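Local coordinates for protein cellobiose 2-epimerase (Spirochaeta thermophila DSM 6192, PDB 5ZIG) that probably catalyses the reversible 2-epimerization of cellobiose to beta-D-glucosyl-(1->4)-D-mannose and belongs to the N-acylglucosamine 2-epimerase family, at residues 195-206 against 256-267. Residues are numbered along the deposited sequence; the frame is centred on the assembly and turned at random.
Sequences LHILEAYSTLFR and EATWLLTESVEL
L195 and L260 meet in a buried helix-helix packing between 195-206 and 256-267, consecutive inner helices of the (alpha/alpha)6 barrel expected of this family. The axes approach to 9.6 Å and run in the same general direction, 36° apart, closest in backbone at S202 and S264. At the N-terminal end L195 is a knob in the hole formed by E256, A257, L260 and L261; with CG anti to its backbone N (chi1 177°), its CD1 lies 3.9 Å from A257 CB. L198 follows, its CD2 3.8 Å from L261 CD1 and its CD1 against S264 CB. Mid-contact the fit is tight enough for S202 OG to lie 3.3 Å from S264 CB. That hydroxyl donates to a water which in turn donates to L260 O and E263 OE1. A second water, donating to E199 O and E263 OE1, accepts from T203 OG1. The other E263 oxygen, OE2, takes a short 2.5 Å salt-bridge bond from R206 NH1, which meets it on the anti side, somewhat out of the carboxylate plane, although the two groups are nearly coplanar (19°); the bond from NH2 is weak. L267 CD2 sits over one guanidinium face, offset toward its rim, 3.9 Å above the plane. Cutting E263 back to an alanine would probably leave R206 without this charge partner and take one acceptor from each of the two waters. Back at the N-terminal end, beside L195, H196 ND1 donates almost straight to E199 OE1, while its NE2 and E256 OE1 share a third water. E199 and E256, like charges with OE2 atoms 4.4 Å apart, both salt-bridge R388 of helix 384-402, and E199 OE2 also hydrogen-bonds Y384 OH; helix 119-136 packs on 195-206 through F124, stacked on H196, and helices 275-294 and 315-332 pack against 256-267.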
loop_
_atom_site.group_PDB
_atom_site.type_symbol
_atom_site.label_atom_id
_atom_site.label_comp_id
_atom_site.label_asym_id
_atom_site.label_seq_id
_atom_site.Cartn_x
_atom_site.Cartn_y
_atom_site.Cartn_z
ATOM N N LEU A 195 -3.987 -7.420 -4.965
ATOM C CA LEU A 195 -2.624 -6.937 -4.754
ATOM C C LEU A 195 -2.338 -6.776 -3.274
ATOM O O LEU A 195 -1.240 -7.081 -2.798
ATOM C CB LEU A 195 -2.404 -5.608 -5.485
ATOM C CG LEU A 195 -1.029 -4.939 -5.300
ATOM C CD1 LEU A 195 -0.007 -5.787 -6.006
ATOM C CD2 LEU A 195 -0.964 -3.520 -5.862
ATOM N N HIS A 196 -3.298 -6.284 -2.504
ATOM C CA HIS A 196 -2.952 -6.049 -1.111
ATOM C C HIS A 196 -3.038 -7.311 -0.273
ATOM O O HIS A 196 -2.433 -7.370 0.805
ATOM C CB HIS A 196 -3.796 -4.894 -0.570
ATOM C CG HIS A 196 -3.340 -3.573 -1.108
ATOM N ND1 HIS A 196 -2.284 -2.875 -0.556
ATOM C CD2 HIS A 196 -3.743 -2.855 -2.184
ATOM C CE1 HIS A 196 -2.087 -1.765 -1.244
ATOM N NE2 HIS A 196 -2.950 -1.735 -2.245
ATOM N N ILE A 197 -3.712 -8.341 -0.768
ATOM C CA ILE A 197 -3.613 -9.627 -0.093
ATOM C C ILE A 197 -2.223 -10.209 -0.294
ATOM O O ILE A 197 -1.582 -10.691 0.650
ATOM C CB ILE A 197 -4.705 -10.589 -0.581
ATOM C CG1 ILE A 197 -6.061 -10.166 -0.019
ATOM C CG2 ILE A 197 -4.376 -12.004 -0.117
ATOM C CD1 ILE A 197 -7.233 -10.509 -0.935
ATOM N N LEU A 198 -1.728 -10.162 -1.528
ATOM C CA LEU A 198 -0.337 -10.521 -1.769
ATOM C C LEU A 198 0.581 -9.745 -0.832
ATOM O O LEU A 198 1.460 -10.322 -0.176
ATOM C CB LEU A 198 0.009 -10.258 -3.235
ATOM C CG LEU A 198 1.473 -10.444 -3.605
ATOM C CD1 LEU A 198 1.850 -11.918 -3.661
ATOM C CD2 LEU A 198 1.799 -9.742 -4.925
ATOM N N GLU A 199 0.340 -8.434 -0.710
ATOM C CA GLU A 199 1.209 -7.578 0.093
ATOM C C GLU A 199 1.254 -8.046 1.538
ATOM O O GLU A 199 2.338 -8.192 2.130
ATOM C CB GLU A 199 0.731 -6.127 -0.009
ATOM C CG GLU A 199 1.285 -5.172 1.032
ATOM C CD GLU A 199 0.562 -3.831 1.008
ATOM O OE1 GLU A 199 -0.638 -3.767 1.363
ATOM O OE2 GLU A 199 1.185 -2.838 0.600
ATOM N N ALA A 200 0.077 -8.309 2.112
ATOM C CA ALA A 200 -0.015 -8.854 3.460
ATOM C C ALA A 200 0.742 -10.165 3.584
ATOM O O ALA A 200 1.445 -10.394 4.574
ATOM C CB ALA A 200 -1.492 -9.067 3.836
ATOM N N TYR A 201 0.575 -11.057 2.606
ATOM C CA TYR A 201 1.084 -12.421 2.752
ATOM C C TYR A 201 2.602 -12.455 2.673
ATOM O O TYR A 201 3.242 -13.167 3.453
ATOM C CB TYR A 201 0.470 -13.335 1.697
ATOM C CG TYR A 201 -0.977 -13.713 1.978
ATOM C CD1 TYR A 201 -1.679 -13.130 3.030
ATOM C CD2 TYR A 201 -1.628 -14.656 1.207
ATOM C CE1 TYR A 201 -3.004 -13.474 3.294
ATOM C CE2 TYR A 201 -2.982 -15.010 1.457
ATOM C CZ TYR A 201 -3.649 -14.418 2.509
ATOM O OH TYR A 201 -4.969 -14.762 2.788
ATOM N N SER A 202 3.193 -11.706 1.733
ATOM C CA SER A 202 4.654 -11.566 1.711
ATOM C C SER A 202 5.194 -11.248 3.101
ATOM O O SER A 202 6.155 -11.873 3.565
ATOM C CB SER A 202 5.088 -10.487 0.711
ATOM O OG SER A 202 4.852 -10.889 -0.634
ATOM N N THR A 203 4.551 -10.311 3.799
ATOM C CA THR A 203 5.007 -9.892 5.122
ATOM C C THR A 203 4.680 -10.940 6.193
ATOM O O THR A 203 5.490 -11.171 7.102
ATOM C CB THR A 203 4.400 -8.509 5.453
ATOM O OG1 THR A 203 5.054 -7.502 4.669
ATOM C CG2 THR A 203 4.550 -8.141 6.935
ATOM N N LEU A 204 3.511 -11.587 6.111
ATOM C CA LEU A 204 3.220 -12.677 7.047
ATOM C C LEU A 204 4.197 -13.830 6.847
ATOM O O LEU A 204 4.666 -14.434 7.818
ATOM C CB LEU A 204 1.762 -13.146 6.892
ATOM C CG LEU A 204 1.282 -14.250 7.853
ATOM C CD1 LEU A 204 1.368 -13.798 9.320
ATOM C CD2 LEU A 204 -0.116 -14.775 7.513
ATOM N N PHE A 205 4.559 -14.111 5.594
ATOM C CA PHE A 205 5.555 -15.149 5.319
ATOM C C PHE A 205 6.952 -14.734 5.782
ATOM O O PHE A 205 7.702 -15.559 6.318
ATOM C CB PHE A 205 5.576 -15.483 3.827
ATOM C CG PHE A 205 6.584 -16.537 3.452
ATOM C CD1 PHE A 205 6.353 -17.870 3.744
ATOM C CD2 PHE A 205 7.767 -16.187 2.808
ATOM C CE1 PHE A 205 7.274 -18.835 3.400
ATOM C CE2 PHE A 205 8.692 -17.143 2.460
ATOM C CZ PHE A 205 8.448 -18.470 2.754
ATOM N N ARG A 206 7.331 -13.472 5.558
ATOM C CA ARG A 206 8.607 -12.997 6.081
ATOM C C ARG A 206 8.666 -13.153 7.592
ATOM O O ARG A 206 9.701 -13.535 8.150
ATOM C CB ARG A 206 8.839 -11.536 5.698
ATOM C CG ARG A 206 10.129 -10.982 6.314
ATOM C CD ARG A 206 10.402 -9.511 5.911
ATOM N NE ARG A 206 11.003 -9.445 4.588
ATOM C CZ ARG A 206 10.353 -9.121 3.481
ATOM N NH1 ARG A 206 9.061 -8.811 3.535
ATOM N NH2 ARG A 206 11.001 -9.096 2.321
ATOM N N GLU A 256 3.175 0.207 -8.447
ATOM C CA GLU A 256 3.178 -0.464 -7.145
ATOM C C GLU A 256 3.323 -1.980 -7.299
ATOM O O GLU A 256 4.094 -2.624 -6.570
ATOM C CB GLU A 256 1.910 -0.119 -6.368
ATOM C CG GLU A 256 2.031 -0.280 -4.857
ATOM C CD GLU A 256 0.704 -0.060 -4.133
ATOM O OE1 GLU A 256 -0.311 0.185 -4.800
ATOM O OE2 GLU A 256 0.693 -0.130 -2.888
ATOM N N ALA A 257 2.628 -2.568 -8.273
ATOM C CA ALA A 257 2.641 -4.029 -8.351
ATOM C C ALA A 257 4.029 -4.556 -8.694
ATOM O O ALA A 257 4.436 -5.597 -8.175
ATOM C CB ALA A 257 1.614 -4.527 -9.353
ATOM N N THR A 258 4.787 -3.830 -9.531
ATOM C CA THR A 258 6.090 -4.347 -9.943
ATOM C C THR A 258 6.978 -4.622 -8.739
ATOM O O THR A 258 7.615 -5.677 -8.666
ATOM C CB THR A 258 6.786 -3.384 -10.904
ATOM O OG1 THR A 258 7.065 -2.167 -10.219
ATOM C CG2 THR A 258 5.910 -3.112 -12.123
ATOM N N TRP A 259 6.998 -3.719 -7.754
ATOM C CA TRP A 259 7.899 -4.001 -6.657
ATOM C C TRP A 259 7.287 -4.918 -5.611
ATOM O O TRP A 259 8.012 -5.747 -5.051
ATOM C CB TRP A 259 8.449 -2.719 -6.039
ATOM C CG TRP A 259 7.559 -1.849 -5.224
ATOM C CD1 TRP A 259 6.753 -0.838 -5.678
ATOM C CD2 TRP A 259 7.474 -1.819 -3.797
ATOM N NE1 TRP A 259 6.150 -0.210 -4.622
ATOM C CE2 TRP A 259 6.584 -0.788 -3.455
ATOM C CE3 TRP A 259 8.086 -2.558 -2.772
ATOM C CZ2 TRP A 259 6.253 -0.497 -2.131
ATOM C CZ3 TRP A 259 7.774 -2.260 -1.468
ATOM C CH2 TRP A 259 6.856 -1.241 -1.154
ATOM N N LEU A 260 5.974 -4.811 -5.333
ATOM C CA LEU A 260 5.320 -5.806 -4.473
ATOM C C LEU A 260 5.426 -7.204 -5.072
ATOM O O LEU A 260 5.663 -8.179 -4.350
ATOM C CB LEU A 260 3.854 -5.445 -4.219
ATOM C CG LEU A 260 3.680 -4.354 -3.160
ATOM C CD1 LEU A 260 2.237 -3.928 -3.053
ATOM C CD2 LEU A 260 4.223 -4.846 -1.826
ATOM N N LEU A 261 5.260 -7.319 -6.390
ATOM C CA LEU A 261 5.416 -8.616 -7.034
ATOM C C LEU A 261 6.846 -9.115 -6.872
ATOM O O LEU A 261 7.073 -10.290 -6.552
ATOM C CB LEU A 261 5.047 -8.530 -8.510
ATOM C CG LEU A 261 3.611 -8.789 -8.977
ATOM C CD1 LEU A 261 2.600 -7.985 -8.219
ATOM C CD2 LEU A 261 3.527 -8.476 -10.454
ATOM N N THR A 262 7.823 -8.224 -7.084
ATOM C CA THR A 262 9.228 -8.555 -6.873
ATOM C C THR A 262 9.475 -9.083 -5.463
ATOM O O THR A 262 10.114 -10.124 -5.295
ATOM C CB THR A 262 10.127 -7.327 -7.157
ATOM O OG1 THR A 262 10.123 -7.008 -8.566
ATOM C CG2 THR A 262 11.536 -7.591 -6.679
ATOM N N GLU A 263 8.929 -8.407 -4.441
ATOM C CA GLU A 263 9.144 -8.881 -3.069
ATOM C C GLU A 263 8.695 -10.330 -2.892
ATOM O O GLU A 263 9.405 -11.144 -2.291
ATOM C CB GLU A 263 8.393 -8.010 -2.068
ATOM C CG GLU A 263 8.778 -8.279 -0.651
ATOM C CD GLU A 263 7.752 -7.776 0.335
ATOM O OE1 GLU A 263 6.608 -7.483 -0.067
ATOM O OE2 GLU A 263 8.108 -7.646 1.517
ATOM N N SER A 264 7.509 -10.662 -3.406
ATOM C CA SER A 264 6.969 -12.001 -3.189
ATOM C C SER A 264 7.786 -13.066 -3.919
ATOM O O SER A 264 8.074 -14.134 -3.357
ATOM C CB SER A 264 5.504 -12.046 -3.619
ATOM O OG SER A 264 5.365 -11.666 -4.973
ATOM N N VAL A 265 8.171 -12.798 -5.175
ATOM C CA VAL A 265 8.935 -13.778 -5.956
ATOM C C VAL A 265 10.374 -13.877 -5.447
ATOM O O VAL A 265 11.013 -14.938 -5.558
ATOM C CB VAL A 265 8.858 -13.455 -7.461
ATOM C CG1 VAL A 265 9.773 -14.392 -8.311
ATOM C CG2 VAL A 265 7.450 -13.588 -7.956
ATOM N N GLU A 266 10.895 -12.809 -4.842
ATOM C CA GLU A 266 12.166 -12.913 -4.136
ATOM C C GLU A 266 12.033 -13.767 -2.872
ATOM O O GLU A 266 12.886 -14.621 -2.597
ATOM C CB GLU A 266 12.700 -11.517 -3.806
ATOM C CG GLU A 266 14.118 -11.527 -3.248
ATOM C CD GLU A 266 14.871 -10.221 -3.506
ATOM O OE1 GLU A 266 15.995 -10.077 -2.980
ATOM O OE2 GLU A 266 14.353 -9.348 -4.238
ATOM N N LEU A 267 10.964 -13.567 -2.096
ATOM C CA LEU A 267 10.770 -14.422 -0.932
ATOM C C LEU A 267 10.615 -15.883 -1.335
ATOM O O LEU A 267 10.984 -16.782 -0.571
ATOM C CB LEU A 267 9.551 -13.958 -0.134
ATOM C CG LEU A 267 9.733 -12.710 0.721
ATOM C CD1 LEU A 267 8.369 -12.253 1.222
ATOM C CD2 LEU A 267 10.701 -12.981 1.879
HETATM O O HOH W 1 -2.774 0.298 -3.677
HETATM O O HOH W 2 4.961 -7.105 2.254
HETATM O O HOH W 3 4.370 -8.264 -1.458
#